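Local coordinates for protein maleate cis-trans isomerase (Pseudomonas putida, PDB 4FQ5) that probably catalyses the cis-trans isomerisation of maleate to fumarate, turning the substrate about its C2-C3 double bond, at residues L142-G145 and I146-L149; T231-E234 and A235-R238. The protein carries 1 engineered substitution. All blocks are in the same frame, centred on the assembly; numbering follows the deposited sequence.

Contact 1: L142-G145 and I146-L149; sequences LIDG and IRAL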
ATOM      1  N   LEU A 142       1.076  11.966 -25.290  1.00 29.50           N
ATOM      2  CA  LEU A 142      -0.281  11.792 -25.794  1.00 30.59           C
ATOM      3  C   LEU A 142      -0.269  11.320 -27.244  1.00 31.91           C
ATOM      4  O   LEU A 142      -0.946  10.342 -27.584  1.00 31.66           O
ATOM      5  CB  LEU A 142      -1.123  13.069 -25.643  1.00 30.31           C
ATOM      6  CG  LEU A 142      -2.624  12.874 -25.925  1.00 31.13           C
ATOM      7  CD1 LEU A 142      -3.310  12.179 -24.753  1.00 31.11           C
ATOM      8  CD2 LEU A 142      -3.324  14.193 -26.237  1.00 31.44           C
ATOM      9  N   ILE A 143       0.506  12.003 -28.087  1.00 32.42           N
ATOM     10  CA  ILE A 143       0.641  11.609 -29.490  1.00 33.54           C
ATOM     11  C   ILE A 143       1.211  10.194 -29.618  1.00 33.66           C
ATOM     12  O   ILE A 143       0.656   9.368 -30.348  1.00 34.14           O
ATOM     13  CB  ILE A 143       1.454  12.633 -30.320  1.00 34.56           C
ATOM     14  CG1 ILE A 143       0.582  13.840 -30.667  1.00 35.44           C
ATOM     15  CG2 ILE A 143       1.954  12.028 -31.624  1.00 34.94           C
ATOM     16  CD1 ILE A 143       0.910  15.076 -29.872  1.00 35.55           C
ATOM     17  N   ASP A 144       2.296   9.913 -28.898  1.00 33.39           N
ATOM     18  CA  ASP A 144       2.902   8.579 -28.921  1.00 33.96           C
ATOM     19  C   ASP A 144       1.954   7.494 -28.399  1.00 33.01           C
ATOM     20  O   ASP A 144       1.917   6.390 -28.941  1.00 33.98           O
ATOM     21  CB  ASP A 144       4.236   8.557 -28.158  1.00 34.24           C
ATOM     22  CG  ASP A 144       5.311   9.401 -28.834  1.00 36.42           C
ATOM     23  OD1 ASP A 144       5.135   9.743 -30.021  1.00 37.27           O
ATOM     24  OD2 ASP A 144       6.324   9.732 -28.179  1.00 35.89           O
ATOM     25  N   GLY A 145       1.191   7.817 -27.355  1.00 32.13           N
ATOM     26  CA  GLY A 145       0.221   6.881 -26.783  1.00 31.43           C
ATOM     27  C   GLY A 145      -0.909   6.568 -27.746  1.00 31.99           C
ATOM     28  O   GLY A 145      -1.341   5.415 -27.862  1.00 32.02           O
ATOM     29  N   ILE A 146      -1.395   7.596 -28.437  1.00 31.81           N
ATOM     30  CA  ILE A 146      -2.427   7.411 -29.460  1.00 32.40           C
ATOM     31  C   ILE A 146      -1.906   6.508 -30.584  1.00 33.77           C
ATOM     32  O   ILE A 146      -2.594   5.573 -30.998  1.00 33.65           O
ATOM     33  CB  ILE A 146      -2.951   8.760 -30.010  1.00 32.35           C
ATOM     34  CG1 ILE A 146      -3.799   9.463 -28.948  1.00 31.15           C
ATOM     35  CG2 ILE A 146      -3.759   8.552 -31.295  1.00 33.18           C
ATOM     36  CD1 ILE A 146      -4.061  10.932 -29.200  1.00 30.68           C
ATOM     37  N   ARG A 147      -0.692   6.778 -31.063  1.00 34.59           N
ATOM     38  CA  ARG A 147      -0.075   5.937 -32.091  1.00 36.79           C
ATOM     39  C   ARG A 147       0.133   4.498 -31.601  1.00 37.08           C
ATOM     40  O   ARG A 147      -0.119   3.554 -32.340  1.00 37.94           O
ATOM     41  CB  ARG A 147       1.245   6.537 -32.596  1.00 37.87           C
ATOM     42  CG  ARG A 147       1.074   7.768 -33.476  1.00 39.65           C
ATOM     43  CD  ARG A 147       2.401   8.477 -33.714  1.00 40.60           C
ATOM     44  NE  ARG A 147       2.229   9.716 -34.476  1.00 42.28           N
ATOM     45  CZ  ARG A 147       3.115  10.712 -34.519  1.00 43.07           C
ATOM     46  NH1 ARG A 147       4.245  10.636 -33.830  1.00 43.89           N
ATOM     47  NH2 ARG A 147       2.864  11.800 -35.239  1.00 43.27           N
ATOM     48  N   ALA A 148       0.574   4.337 -30.353  1.00 36.69           N
ATOM     49  CA  ALA A 148       0.775   3.005 -29.758  1.00 36.96           C
ATOM     50  C   ALA A 148      -0.520   2.201 -29.733  1.00 37.18           C
ATOM     51  O   ALA A 148      -0.520   0.992 -29.960  1.00 37.37           O
ATOM     52  CB  ALA A 148       1.347   3.125 -28.351  1.00 36.32           C
ATOM     53  N   LEU A 149      -1.625   2.888 -29.460  1.00 37.36           N
ATOM     54  CA  LEU A 149      -2.952   2.285 -29.522  1.00 38.17           C
ATOM     55  C   LEU A 149      -3.364   1.927 -30.952  1.00 40.01           C
ATOM     56  O   LEU A 149      -4.285   1.132 -31.160  1.00 40.08           O
ATOM     57  CB  LEU A 149      -3.979   3.235 -28.907  1.00 37.37           C
ATOM     58  CG  LEU A 149      -4.495   3.066 -27.469  1.00 37.65           C
ATOM     59  CD1 LEU A 149      -3.741   2.051 -26.619  1.00 36.80           C
ATOM     60  CD2 LEU A 149      -4.554   4.423 -26.796  1.00 36.26           C
TER
HETATM   61  O   HOH W   1       5.516   8.471 -32.492  1.00 37.99           O
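Leu142 O accepts from Ile146 N at 2.9 Å, the first of four successive i to i+4 bonds in the alpha-helix 138-149. The next joins Arg147 N to Ile143 O at 3.0 Å and is nearly straight, with an N-H...O angle of 168°. Ala148 N to Asp144 O and Leu149 N to Gly145 O continue the series. On the buried side, Ile146 CD1 meets Leu142 CG at 4.1 Å. Both side chains also pack on Ile242 of strand 241-243, and Leu142 reaches Leu104, a residue of the maleate pocket. Next round the helix, Ile143 and the exposed Arg147 lie side by side and point the same way. Ile143 chi1 of -78° puts CG1 beside the backbone N and leaves CG2 over the centre of the guanidinium face, 3.4 Å from Arg147 CZ. Glu175 OE1 takes Arg147 NH2 in a salt bridge, which probably helps to fix the group's rotation. Asp144 forms no direct salt bridge here: its OD1 stays 4.0 Å from Arg147 NH1, and the carboxylate and guanidinium planes are 37° apart. A water at the guanidinium edge joins them, accepting from Arg147 NH1 at 2.8 Å and donating to Asp144 OD1 at 2.8 Å.

Contact 2: T231-E234 and A235-R238; sequences TMVE and AQTR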
ATOM      1  N   THR A 231     -12.022   4.073 -16.040  1.00 31.01           N
ATOM      2  CA  THR A 231     -12.523   2.706 -16.219  1.00 32.04           C
ATOM      3  C   THR A 231     -14.026   2.696 -16.489  1.00 32.12           C
ATOM      4  O   THR A 231     -14.493   1.922 -17.319  1.00 32.57           O
ATOM      5  CB  THR A 231     -12.181   1.781 -15.029  1.00 32.52           C
ATOM      6  OG1 THR A 231     -12.700   2.344 -13.816  1.00 33.71           O
ATOM      7  CG2 THR A 231     -10.682   1.613 -14.899  1.00 32.46           C
ATOM      8  N   MET A 232     -14.760   3.565 -15.790  1.00 33.05           N
ATOM      9  CA  MET A 232     -16.194   3.770 -16.014  1.00 34.59           C
ATOM     10  C   MET A 232     -16.482   4.132 -17.469  1.00 34.25           C
ATOM     11  O   MET A 232     -17.339   3.522 -18.107  1.00 33.64           O
ATOM     12  CB  MET A 232     -16.727   4.883 -15.110  1.00 37.55           C
ATOM     13  CG  MET A 232     -17.062   4.456 -13.695  1.00 42.41           C
ATOM     14  SD  MET A 232     -17.301   5.893 -12.637  1.00 47.87           S
ATOM     15  CE  MET A 232     -17.992   5.143 -11.159  1.00 47.35           C
ATOM     16  N   VAL A 233     -15.748   5.119 -17.984  1.00 33.07           N
ATOM     17  CA  VAL A 233     -15.927   5.585 -19.364  1.00 33.52           C
ATOM     18  C   VAL A 233     -15.575   4.518 -20.403  1.00 34.06           C
ATOM     19  O   VAL A 233     -16.255   4.404 -21.424  1.00 34.47           O
ATOM     20  CB  VAL A 233     -15.174   6.909 -19.636  1.00 32.66           C
ATOM     21  CG1 VAL A 233     -15.261   7.295 -21.108  1.00 33.47           C
ATOM     22  CG2 VAL A 233     -15.753   8.020 -18.773  1.00 31.80           C
ATOM     23  N   GLU A 234     -14.533   3.731 -20.140  1.00 33.56           N
ATOM     24  CA  GLU A 234     -14.221   2.585 -20.987  1.00 34.95           C
ATOM     25  C   GLU A 234     -15.363   1.569 -21.013  1.00 36.20           C
ATOM     26  O   GLU A 234     -15.690   1.025 -22.075  1.00 36.43           O
ATOM     27  CB  GLU A 234     -12.923   1.904 -20.548  1.00 35.76           C
ATOM     28  CG  GLU A 234     -11.687   2.707 -20.905  1.00 36.10           C
ATOM     29  CD  GLU A 234     -10.401   1.914 -20.864  1.00 36.45           C
ATOM     30  OE1 GLU A 234      -9.463   2.317 -21.582  1.00 36.15           O
ATOM     31  OE2 GLU A 234     -10.324   0.903 -20.127  1.00 37.21           O
ATOM     32  N   ALA A 235     -15.962   1.320 -19.847  1.00 36.08           N
ATOM     33  CA  ALA A 235     -17.084   0.384 -19.738  1.00 37.76           C
ATOM     34  C   ALA A 235     -18.301   0.905 -20.502  1.00 39.15           C
ATOM     35  O   ALA A 235     -18.956   0.151 -21.220  1.00 40.52           O
ATOM     36  CB  ALA A 235     -17.437   0.134 -18.278  1.00 37.59           C
ATOM     37  N   GLN A 236     -18.579   2.200 -20.353  1.00 39.05           N
ATOM     38  CA  GLN A 236     -19.740   2.831 -20.979  1.00 40.84           C
ATOM     39  C   GLN A 236     -19.626   2.957 -22.495  1.00 41.08           C
ATOM     40  O   GLN A 236     -20.620   2.785 -23.208  1.00 40.99           O
ATOM     41  CB  GLN A 236     -19.984   4.213 -20.374  1.00 41.99           C
ATOM     42  CG  GLN A 236     -20.565   4.180 -18.973  1.00 43.76           C
ATOM     43  CD  GLN A 236     -20.302   5.458 -18.199  1.00 45.66           C
ATOM     44  OE1 GLN A 236     -20.528   5.516 -16.992  1.00 48.13           O
ATOM     45  NE2 GLN A 236     -19.820   6.488 -18.887  1.00 46.13           N
ATOM     46  N   THR A 237     -18.419   3.253 -22.984  1.00 39.62           N
ATOM     47  CA  THR A 237     -18.215   3.549 -24.408  1.00 40.86           C
ATOM     48  C   THR A 237     -17.660   2.366 -25.206  1.00 42.50           C
ATOM     49  O   THR A 237     -17.828   2.308 -26.426  1.00 43.20           O
ATOM     50  CB  THR A 237     -17.274   4.761 -24.619  1.00 39.19           C
ATOM     51  OG1 THR A 237     -15.951   4.424 -24.175  1.00 37.13           O
ATOM     52  CG2 THR A 237     -17.773   5.987 -23.858  1.00 38.33           C
ATOM     53  N   ARG A 238     -16.998   1.442 -24.507  1.00 43.63           N
ATOM     54  CA  ARG A 238     -16.242   0.327 -25.110  1.00 44.99           C
ATOM     55  C   ARG A 238     -15.112   0.791 -26.043  1.00 44.09           C
ATOM     56  O   ARG A 238     -14.688   0.062 -26.950  1.00 44.81           O
ATOM     57  CB  ARG A 238     -17.162  -0.700 -25.790  1.00 49.75           C
ATOM     58  CG  ARG A 238     -16.613  -2.121 -25.747  1.00 54.55           C
ATOM     59  CD  ARG A 238     -17.272  -2.957 -24.659  1.00 59.11           C
ATOM     60  NE  ARG A 238     -18.125  -3.997 -25.237  1.00 62.94           N
ATOM     61  CZ  ARG A 238     -19.139  -4.592 -24.611  1.00 65.22           C
ATOM     62  NH1 ARG A 238     -19.463  -4.259 -23.367  1.00 65.65           N
ATOM     63  NH2 ARG A 238     -19.839  -5.528 -25.239  1.00 67.72           N
TER
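Val233 O takes two hydrogen bonds from Thr237, near the C-terminal end of helix 230-237. Thr237 OG1 donates to it at 2.8 Å and Thr237 N at 2.9 Å, from opposite faces of the carbonyl plane. With chi1 at 67°, the hydroxyl is turned back onto the preceding turn, while CG2 rests 3.9 Å from Val233 CG1. Gln236 extends along the same turn, its CG 3.4 Å from Met232 O. Arg238 N closes the last turn on Glu234 O at 2.8 Å, bent to an N-H...O angle of 133°. Arg238 then leaves the helix with a positive phi of 59°. Farther out, Thr237 OG1 also accepts from Lys239 N, and Val233 and Thr237 both pack on Ile205 of helix 201-206. Glu234 OE1 is hydrogen-bonded to Thr267 OG1 and to Val241 N, at the start of the next strand of this beta-alpha-beta unit. Thr231 OG1 is hydrogen-bonded to Ser270 O of the second subunit. A valine in place of Thr237 would probably leave Val233 O with only the backbone donor of this pair and Lys239 N without its hydroxyl acceptor. The Thr237 hydroxyl thus links the last helical turn to the chain leading into strand 241-243.

In the fold
Each contact covers about two turns of its own helix; their centres are 19 Å apart and they do not touch. Residues 142-149 lie partly in the core, in the helix that leads from the four-stranded sheet ending in strand 135-137 to the one holding strand 153-158. Residues 231-238 lie at the surface, in the crossover helix before strand 241-243. That strand relates them: contact 1 packs on its Ile242, and contact 2 is hydrogen-bonded to its Val241. Contact 1 combines a buried apolar side with a charged, water-bridged edge and meets no other subunit. Contact 2 relies on hydroxyl and backbone bonds at a helix end, with the Glu234 carboxylate reaching outward, and it touches the second subunit.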